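Local coordinates for protein O-methyltransferase (PDB 4CE0) that probably transfers a methyl group from S-adenosylmethionine to the rhamnose 4'-hydroxyl of a spinosyn, with a bound magnesium ion, in antibiotic biosynthesis, at residues Ala6-Leu11 with Leu97-Asp102; Ala180-Asp185 with Met193-Asn198. All coordinates share one frame; numbering follows the deposited sequence.

Overall arrangement
The chain begins with helix 6-16, and interaction 1 sets its first turns against the C-terminal end of helix 88-100, closing a loop of 85 residues that takes in helix 56-73 and strand 78-82. Interaction 2 comes afterwards and is far more local: strand 179-184 is joined to helix 189-199, the next helix in the chain, across seven intervening residues. The two contacts follow in series, neither nesting nor crossing, and their centres stand about 25 Å apart on opposite sides of the chain's centre. Interaction 1 thus ties the N-terminal helix to a helix flanking the sheet, beside the second subunit, while interaction 2 joins the sheet itself to a covering helix next to the magnesium and cofactor site.

Interaction 1: Ala6-Leu11 with Leu97-Asp102; sequences ALYLDL and LQAFGD
Ala99 presents a single methyl group to two side chains of the N-terminal helix, Tyr8 and Leu9, and this small surface carries the contact between 6-11 and 97-102. Between the two segments the nearest CA atoms, those of Leu9 and Ala99, are 7.5 Å apart. Into that gap Leu9 sends its forked end: CD1 stands 3.9 Å from CB of Ala99, while CG and CD2 each lie 4.0 Å from the same CB, which places the methyl against the branch point of the fork. With CG opposite the carbonyl carbon (chi1 -62°), the leucine's fork is directed at the facing helix. Tyr8 approaches differently. Its CG is swung away from the backbone N (chi1 175°), carrying the ring alongside the neighbouring helix. The Ala99 methyl lies at the ring edge, near the ring plane, with CD2 of Tyr8 4.1 Å from CB of Ala99. Farther out, the phenol oxygen passes the aliphatic part of Gln98, OH of Tyr8 being 4.5 Å from CG of Gln98. Beyond Ala99, helix 88-100 ends in a Schellman motif, with Gly101 at positive phi.

Leu155 packs on both Tyr8 and Gln98, and Gln64 of helix 56-73 meets Leu9. Leu7 of the second subunit touches Tyr8 and Gln98, so the contact borders the dimer interface. Between the two segments no hydrogen bond or salt bridge forms; the side chain of Asn5, just before 6-11, makes a hydrogen bond with Ala99 O. Between the segments themselves the attraction is therefore dispersive and hydrophobic, resting on burial and shape with little directional preference.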
# COMPACT_ATOMS: atom_id res chain seq x y z
N ALA A 6 -4.55 5.29 -10.74
CA ALA A 6 -3.77 4.11 -11.09
C ALA A 6 -2.69 3.76 -10.07
O ALA A 6 -2.48 2.58 -9.80
CB ALA A 6 -3.14 4.26 -12.50
N LEU A 7 -1.99 4.76 -9.54
CA LEU A 7 -0.91 4.53 -8.54
C LEU A 7 -1.43 3.83 -7.29
O LEU A 7 -0.85 2.85 -6.79
CB LEU A 7 -0.26 5.85 -8.16
CG LEU A 7 0.67 6.47 -9.21
CD1 LEU A 7 1.15 7.83 -8.76
CD2 LEU A 7 1.84 5.54 -9.44
N TYR A 8 -2.55 4.35 -6.79
CA TYR A 8 -3.26 3.74 -5.68
C TYR A 8 -3.52 2.27 -5.91
O TYR A 8 -3.11 1.42 -5.11
CB TYR A 8 -4.58 4.47 -5.49
CG TYR A 8 -5.52 3.89 -4.45
CD1 TYR A 8 -5.10 3.68 -3.13
CD2 TYR A 8 -6.82 3.57 -4.79
CE1 TYR A 8 -5.97 3.16 -2.17
CE2 TYR A 8 -7.72 3.06 -3.82
CZ TYR A 8 -7.28 2.86 -2.53
OH TYR A 8 -8.17 2.35 -1.61
N LEU A 9 -4.19 1.95 -7.02
CA LEU A 9 -4.57 0.56 -7.28
C LEU A 9 -3.36 -0.36 -7.52
O LEU A 9 -3.35 -1.52 -7.09
CB LEU A 9 -5.53 0.49 -8.45
CG LEU A 9 -6.84 1.22 -8.22
CD1 LEU A 9 -7.73 1.14 -9.46
CD2 LEU A 9 -7.57 0.61 -7.06
N ASP A 10 -2.33 0.16 -8.17
CA ASP A 10 -1.12 -0.62 -8.38
C ASP A 10 -0.46 -0.93 -7.05
O ASP A 10 -0.09 -2.08 -6.79
CB ASP A 10 -0.14 0.15 -9.26
CG ASP A 10 1.11 -0.66 -9.58
OD1 ASP A 10 0.99 -1.71 -10.26
OD2 ASP A 10 2.21 -0.24 -9.17
N LEU A 11 -0.33 0.09 -6.19
CA LEU A 11 0.20 -0.19 -4.85
C LEU A 11 -0.66 -1.20 -4.07
O LEU A 11 -0.13 -2.11 -3.40
CB LEU A 11 0.42 1.10 -4.06
CG LEU A 11 0.85 0.93 -2.60
CD1 LEU A 11 2.17 0.23 -2.46
CD2 LEU A 11 0.86 2.35 -1.93
N LEU A 97 -13.93 0.83 -6.81
CA LEU A 97 -15.04 1.79 -6.64
C LEU A 97 -14.58 3.10 -6.02
O LEU A 97 -14.97 4.18 -6.46
CB LEU A 97 -16.15 1.20 -5.76
CG LEU A 97 -16.84 -0.07 -6.26
CD1 LEU A 97 -17.93 -0.48 -5.28
CD2 LEU A 97 -17.39 0.15 -7.66
N GLN A 98 -13.80 3.01 -4.95
CA GLN A 98 -13.21 4.19 -4.34
C GLN A 98 -12.35 4.94 -5.35
O GLN A 98 -12.39 6.16 -5.39
CB GLN A 98 -12.34 3.79 -3.13
CG GLN A 98 -11.75 4.95 -2.36
CD GLN A 98 -12.82 5.79 -1.70
OE1 GLN A 98 -12.74 7.03 -1.70
NE2 GLN A 98 -13.82 5.14 -1.14
N ALA A 99 -11.55 4.24 -6.15
CA ALA A 99 -10.63 4.94 -7.08
C ALA A 99 -11.44 5.68 -8.13
O ALA A 99 -11.00 6.71 -8.64
CB ALA A 99 -9.69 3.98 -7.75
N PHE A 100 -12.61 5.15 -8.45
CA PHE A 100 -13.42 5.74 -9.51
C PHE A 100 -14.53 6.64 -8.99
O PHE A 100 -15.27 7.20 -9.78
CB PHE A 100 -13.99 4.64 -10.39
CG PHE A 100 -13.04 4.18 -11.45
CD1 PHE A 100 -12.07 3.23 -11.15
CD2 PHE A 100 -13.11 4.68 -12.74
CE1 PHE A 100 -11.18 2.81 -12.11
CE2 PHE A 100 -12.24 4.26 -13.71
CZ PHE A 100 -11.26 3.32 -13.39
N GLY A 101 -14.61 6.81 -7.68
CA GLY A 101 -15.64 7.65 -7.10
C GLY A 101 -17.07 7.12 -7.23
O GLY A 101 -18.01 7.86 -7.01
N ASP A 102 -17.25 5.84 -7.58
CA ASP A 102 -18.59 5.23 -7.65
C ASP A 102 -19.08 4.91 -6.23
O ASP A 102 -18.52 4.06 -5.54
CB ASP A 102 -18.57 3.96 -8.52
CG ASP A 102 -19.95 3.28 -8.62
OD1 ASP A 102 -20.65 3.10 -7.58
OD2 ASP A 102 -20.34 2.90 -9.75

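Interaction 2: Ala180-Asp185 with Met193-Asn198; sequences AVLRLD and MDSLRN. With MG (magnesium ion), chain C; SAH (S-adenosyl-L-homocysteine), chain B.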
# COMPACT_ATOMS: atom_id res chain seq x y z
N ALA A 180 -23.08 -6.97 -11.31
CA ALA A 180 -22.31 -6.70 -12.51
C ALA A 180 -21.08 -7.58 -12.56
O ALA A 180 -20.52 -7.83 -13.64
CB ALA A 180 -21.90 -5.23 -12.54
N VAL A 181 -20.60 -8.00 -11.39
CA VAL A 181 -19.46 -8.91 -11.32
C VAL A 181 -19.72 -9.99 -10.28
O VAL A 181 -20.15 -9.72 -9.19
CB VAL A 181 -18.12 -8.15 -10.97
CG1 VAL A 181 -16.97 -9.12 -10.70
CG2 VAL A 181 -17.77 -7.14 -12.03
N LEU A 182 -19.45 -11.23 -10.63
CA LEU A 182 -19.68 -12.36 -9.74
C LEU A 182 -18.40 -13.16 -9.72
O LEU A 182 -18.01 -13.73 -10.75
CB LEU A 182 -20.87 -13.22 -10.24
CG LEU A 182 -21.06 -14.59 -9.58
CD1 LEU A 182 -21.31 -14.42 -8.08
CD2 LEU A 182 -22.21 -15.41 -10.25
N ARG A 183 -17.72 -13.14 -8.58
CA ARG A 183 -16.44 -13.84 -8.43
C ARG A 183 -16.63 -15.10 -7.57
O ARG A 183 -17.14 -15.02 -6.46
CB ARG A 183 -15.37 -12.93 -7.87
CG ARG A 183 -13.97 -13.54 -7.92
CD ARG A 183 -12.85 -12.57 -7.47
NE ARG A 183 -11.68 -13.05 -8.16
CZ ARG A 183 -10.92 -14.06 -7.75
NH1 ARG A 183 -11.10 -14.62 -6.55
NH2 ARG A 183 -9.94 -14.46 -8.55
N LEU A 184 -16.27 -16.26 -8.13
CA LEU A 184 -16.42 -17.55 -7.44
C LEU A 184 -15.06 -18.03 -7.02
O LEU A 184 -14.15 -18.21 -7.85
CB LEU A 184 -17.07 -18.59 -8.32
CG LEU A 184 -18.59 -18.64 -8.39
CD1 LEU A 184 -19.16 -17.36 -8.93
CD2 LEU A 184 -18.97 -19.80 -9.26
N ASP A 185 -14.89 -18.20 -5.72
CA ASP A 185 -13.62 -18.67 -5.21
C ASP A 185 -13.90 -19.57 -4.03
O ASP A 185 -13.28 -19.47 -2.99
CB ASP A 185 -12.72 -17.49 -4.82
CG ASP A 185 -11.24 -17.85 -4.82
OD1 ASP A 185 -10.92 -19.07 -4.95
OD2 ASP A 185 -10.39 -16.92 -4.71
N MET A 193 -21.34 -24.69 -7.59
CA MET A 193 -22.72 -24.86 -8.09
C MET A 193 -23.75 -23.97 -7.36
O MET A 193 -24.58 -23.28 -8.00
CB MET A 193 -23.14 -26.33 -8.02
CG MET A 193 -24.42 -26.63 -8.77
SD MET A 193 -24.32 -26.27 -10.55
CE MET A 193 -23.28 -27.61 -11.16
N ASP A 194 -23.71 -23.98 -6.03
CA ASP A 194 -24.66 -23.18 -5.23
C ASP A 194 -24.55 -21.69 -5.54
O ASP A 194 -25.56 -20.98 -5.55
CB ASP A 194 -24.43 -23.41 -3.74
CG ASP A 194 -24.92 -24.77 -3.28
OD1 ASP A 194 -25.87 -25.30 -3.90
OD2 ASP A 194 -24.35 -25.31 -2.30
N SER A 195 -23.33 -21.23 -5.78
CA SER A 195 -23.12 -19.85 -6.14
C SER A 195 -23.67 -19.55 -7.53
O SER A 195 -24.36 -18.56 -7.74
CB SER A 195 -21.61 -19.50 -6.03
OG SER A 195 -21.39 -18.15 -6.40
N LEU A 196 -23.36 -20.41 -8.50
CA LEU A 196 -23.84 -20.18 -9.86
C LEU A 196 -25.34 -20.27 -9.93
O LEU A 196 -25.99 -19.37 -10.46
CB LEU A 196 -23.22 -21.19 -10.87
CG LEU A 196 -21.75 -20.95 -11.21
CD1 LEU A 196 -21.23 -22.11 -12.02
CD2 LEU A 196 -21.59 -19.65 -11.97
N ARG A 197 -25.91 -21.35 -9.39
CA ARG A 197 -27.38 -21.53 -9.44
C ARG A 197 -28.14 -20.33 -8.87
O ARG A 197 -29.14 -19.90 -9.42
CB ARG A 197 -27.81 -22.76 -8.66
CG ARG A 197 -27.48 -24.07 -9.34
CD ARG A 197 -28.23 -25.28 -8.75
NE ARG A 197 -27.68 -26.50 -9.32
CZ ARG A 197 -27.87 -26.88 -10.59
NH1 ARG A 197 -28.64 -26.15 -11.40
NH2 ARG A 197 -27.30 -27.98 -11.04
N ASN A 198 -27.66 -19.79 -7.75
CA ASN A 198 -28.37 -18.72 -7.09
C ASN A 198 -28.01 -17.30 -7.55
O ASN A 198 -28.87 -16.42 -7.48
CB ASN A 198 -28.19 -18.85 -5.56
CG ASN A 198 -28.79 -20.17 -5.02
OD1 ASN A 198 -29.99 -20.33 -5.01
ND2 ASN A 198 -27.95 -21.09 -4.57
MG MG C . -9.13 -19.73 -5.70
N SAH B . -7.88 -15.25 -1.01
CA SAH B . -8.99 -16.00 -1.63
CB SAH B . -9.87 -16.79 -0.70
CG SAH B . -10.92 -17.83 -1.09
SD SAH B . -10.52 -19.26 -0.05
C SAH B . -9.73 -14.84 -2.16
O SAH B . -10.88 -15.07 -2.49
OXT SAH B . -8.90 -13.74 -2.16
C5' SAH B . -12.11 -20.17 -0.03
C4' SAH B . -13.21 -19.51 0.82
O4' SAH B . -14.48 -20.04 0.50
C3' SAH B . -13.06 -19.74 2.33
O3' SAH B . -13.00 -18.47 2.95
C2' SAH B . -14.27 -20.56 2.79
O2' SAH B . -14.80 -20.32 4.10
C1' SAH B . -15.26 -20.25 1.66
N9 SAH B . -16.27 -21.30 1.35
C8 SAH B . -16.05 -22.40 0.56
N7 SAH B . -17.21 -23.07 0.46
C5 SAH B . -18.17 -22.40 1.13
C6 SAH B . -19.53 -22.63 1.36
N6 SAH B . -20.14 -23.70 0.85
N1 SAH B . -20.25 -21.76 2.12
C2 SAH B . -19.67 -20.62 2.66
N3 SAH B . -18.33 -20.42 2.45
C4 SAH B . -17.59 -21.27 1.67
O HOH W 1 -7.97 -18.65 -4.22
O HOH W 2 -7.03 -20.60 -5.85
O HOH W 3 -9.09 -21.11 -4.14
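Leu184 holds CG beside its backbone N (chi1 -85°), and Ser195 swings OG opposite its own N (chi1 179°); these torsions bring the leucine fork and the hydroxyl together between strand and helix. CD1 and CG of Leu184 both lie 3.5 Å from OG of Ser195, so the hydroxyl rests beside the branch of the leucine. Ser195 OG shares a hydrogen bond with OG1 of Thr82 in strand 78-82. On the other branch, CD2 of Leu184 sits 3.6 Å from CG of Leu196, the two leucines crossing at about a right angle. Leu182, two residues earlier on the strand, faces the helix too, CD1 standing 4.1 Å from Ser195 OG. The helix runs nearly antiparallel to the strand, at 164°, with axes 9.6 Å apart.

Arg183 points away from the helix, and its NH1 meets OD2 of Asp185 at 3.0 Å in a salt bridge. OD2 lies in the guanidinium plane, whereas the nitrogen stands well above the carboxylate plane. Glu81 and Asp212 also pair with this arginine, which probably helps position Asp185. At the strand's end, OD1 of Asp185 binds magnesium at 2.0 Å; Asp212, Asp213 and three waters complete the metal's shell. A parallel strand packed against its following helix, with the cofactor at the strand's C-terminal end, is typical of the Rossmann-like methyltransferase fold; the three-aspartate magnesium site is a feature of this metal-dependent enzyme.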